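Local structure of PhnB-like domain-containing protein (1U69) at residues H74-S79 with G115-I120. The protein is of unknown function, but belongs to the PhnB-like branch of the glyoxalase clan and has been proposed as a potential drug-resistance protein. Sequence-based numbering, arbitrary orientation.
Sequences HSEAFS and GISWQI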
loop_
_atom_site.group_PDB
_atom_site.type_symbol
_atom_site.label_atom_id
_atom_site.label_comp_id
_atom_site.label_asym_id
_atom_site.label_seq_id
_atom_site.Cartn_x
_atom_site.Cartn_y
_atom_site.Cartn_z
ATOM N N HIS A 74 7.691 -1.473 25.057
ATOM C CA HIS A 74 6.561 -1.220 24.144
ATOM C C HIS A 74 5.269 -0.912 24.906
ATOM O O HIS A 74 5.097 -1.277 26.064
ATOM C CB HIS A 74 6.332 -2.421 23.193
ATOM C CG HIS A 74 7.423 -2.579 22.186
ATOM N ND1 HIS A 74 7.595 -1.706 21.138
ATOM C CD2 HIS A 74 8.452 -3.458 22.115
ATOM C CE1 HIS A 74 8.678 -2.045 20.460
ATOM N NE2 HIS A 74 9.218 -3.097 21.033
ATOM N N SER A 75 4.357 -0.230 24.227
ATOM C CA SER A 75 2.985 -0.082 24.701
ATOM C C SER A 75 2.018 0.120 23.556
ATOM O O SER A 75 2.433 0.233 22.405
ATOM C CB SER A 75 2.864 1.081 25.679
ATOM O OG SER A 75 2.724 2.324 25.004
ATOM N N GLU A 76 0.737 0.207 23.898
ATOM C CA GLU A 76 -0.342 0.302 22.922
ATOM C C GLU A 76 -0.334 1.616 22.154
ATOM O O GLU A 76 -1.142 1.795 21.258
ATOM C CB GLU A 76 -1.701 0.172 23.606
ATOM C CG GLU A 76 -2.035 -1.263 23.999
ATOM C CD GLU A 76 -1.565 -1.650 25.378
ATOM O OE1 GLU A 76 -0.717 -0.954 25.986
ATOM O OE2 GLU A 76 -2.045 -2.724 25.860
ATOM N N ALA A 77 0.549 2.536 22.526
ATOM C CA ALA A 77 0.748 3.759 21.747
ATOM C C ALA A 77 1.050 3.430 20.282
ATOM O O ALA A 77 0.655 4.174 19.378
ATOM C CB ALA A 77 1.856 4.613 22.359
ATOM N N PHE A 78 1.723 2.302 20.053
ATOM C CA PHE A 78 1.935 1.774 18.700
ATOM C C PHE A 78 1.324 0.398 18.583
ATOM O O PHE A 78 1.458 -0.425 19.500
ATOM C CB PHE A 78 3.423 1.667 18.372
ATOM C CG PHE A 78 3.707 0.783 17.193
ATOM C CD1 PHE A 78 3.614 1.268 15.914
ATOM C CD2 PHE A 78 4.040 -0.551 17.364
ATOM C CE1 PHE A 78 3.868 0.433 14.823
ATOM C CE2 PHE A 78 4.258 -1.378 16.295
ATOM C CZ PHE A 78 4.180 -0.894 15.025
ATOM N N SER A 79 0.696 0.126 17.440
ATOM C CA SER A 79 0.280 -1.227 17.106
ATOM C C SER A 79 0.234 -1.426 15.587
ATOM O O SER A 79 0.092 -0.473 14.825
ATOM C CB SER A 79 -1.101 -1.560 17.698
ATOM O OG SER A 79 -2.085 -0.640 17.261
ATOM N N GLY A 115 6.341 -7.916 23.508
ATOM C CA GLY A 115 5.526 -6.848 24.044
ATOM C C GLY A 115 4.903 -5.924 23.026
ATOM O O GLY A 115 4.285 -4.931 23.425
ATOM N N ILE A 116 5.035 -6.237 21.738
ATOM C CA ILE A 116 4.503 -5.368 20.681
ATOM C C ILE A 116 3.024 -5.656 20.503
ATOM O O ILE A 116 2.604 -6.812 20.518
ATOM C CB ILE A 116 5.288 -5.590 19.384
ATOM C CG1 ILE A 116 6.707 -5.040 19.575
ATOM C CG2 ILE A 116 4.580 -4.952 18.197
ATOM C CD1 ILE A 116 7.706 -5.641 18.686
ATOM N N SER A 117 2.234 -4.606 20.342
ATOM C CA SER A 117 0.794 -4.733 20.184
ATOM C C SER A 117 0.396 -5.008 18.732
ATOM O O SER A 117 0.859 -4.341 17.808
ATOM C CB SER A 117 0.078 -3.462 20.654
ATOM O OG SER A 117 0.051 -3.356 22.082
ATOM N N TRP A 118 -0.465 -5.998 18.549
ATOM C CA TRP A 118 -1.073 -6.313 17.264
ATOM C C TRP A 118 -2.579 -6.223 17.419
ATOM O O TRP A 118 -3.098 -6.538 18.481
ATOM C CB TRP A 118 -0.704 -7.743 16.840
ATOM C CG TRP A 118 0.743 -7.928 16.586
ATOM C CD1 TRP A 118 1.716 -8.118 17.520
ATOM C CD2 TRP A 118 1.402 -7.912 15.318
ATOM N NE1 TRP A 118 2.943 -8.231 16.909
ATOM C CE2 TRP A 118 2.777 -8.108 15.558
ATOM C CE3 TRP A 118 0.967 -7.759 13.996
ATOM C CZ2 TRP A 118 3.720 -8.158 14.534
ATOM C CZ3 TRP A 118 1.911 -7.799 12.977
ATOM C CH2 TRP A 118 3.270 -7.988 13.256
ATOM N N GLN A 119 -3.264 -5.780 16.368
ATOM C CA GLN A 119 -4.716 -5.865 16.268
ATOM C C GLN A 119 -5.038 -6.801 15.107
ATOM O O GLN A 119 -4.562 -6.598 13.997
ATOM C CB GLN A 119 -5.336 -4.501 15.987
ATOM C CG GLN A 119 -5.141 -3.464 17.076
ATOM C CD GLN A 119 -5.689 -2.131 16.629
ATOM O OE1 GLN A 119 -6.881 -2.037 16.325
ATOM N NE2 GLN A 119 -4.835 -1.104 16.553
ATOM N N ILE A 120 -5.812 -7.851 15.372
ATOM C CA ILE A 120 -6.270 -8.752 14.342
ATOM C C ILE A 120 -7.727 -8.381 14.111
ATOM O O ILE A 120 -8.602 -8.732 14.900
ATOM C CB ILE A 120 -6.103 -10.234 14.758
ATOM C CG1 ILE A 120 -4.665 -10.517 15.256
ATOM C CG2 ILE A 120 -6.500 -11.137 13.602
ATOM C CD1 ILE A 120 -3.568 -10.136 14.328
HETATM O O HOH W 1 4.709 -4.346 26.413
HETATM O O HOH W 2 3.309 -1.913 20.808
#
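Where strands 78-84 and 117-122, the parallel first and last strands of a βαβββ module, begin to run together, the loops leading into them meet through His74 and Ile116. The two side chains run alongside each other, and Ile116 CG1 sits almost squarely over one face of the imidazole, 3.4 Å from the centroid of the His74 ring and 9° off its normal, a CH-pi contact. With CG beside the backbone N of His74 (chi1 -70°), the ring lies against Ile116 while its NE2 donates to the carbonyl of Trp12, which pins its rotation. The other branch, Ile116 CG2, reaches the edge of the Phe78 ring, 4.1 Å from Phe78 CE2; that ring also stacks on Phe78 of the second subunit.

Waters bridge the two backbones before the strands close up. One donates to both His74 O and Gly115 O; a second stands in for direct pairing, donating a hydrogen bond to Phe78 O, 2.7 Å away, and accepting from Ser117 N at 2.9 Å. Further in, the serines pack on the same face of the sheet, Ser79 CB lying 3.7 Å from Ser117 CB, and Ser79 CA makes a CA-H...O contact of 3.2 Å with Ser117 O. Regular pairing follows, Ser117 and Gln119 both bonding to Phe80. Strand 78-84 also continues the sheet into the second subunit through an antiparallel ladder. Adjacent, parallel first and last strands are typical of the βαβββ module of the glyoxalase fold.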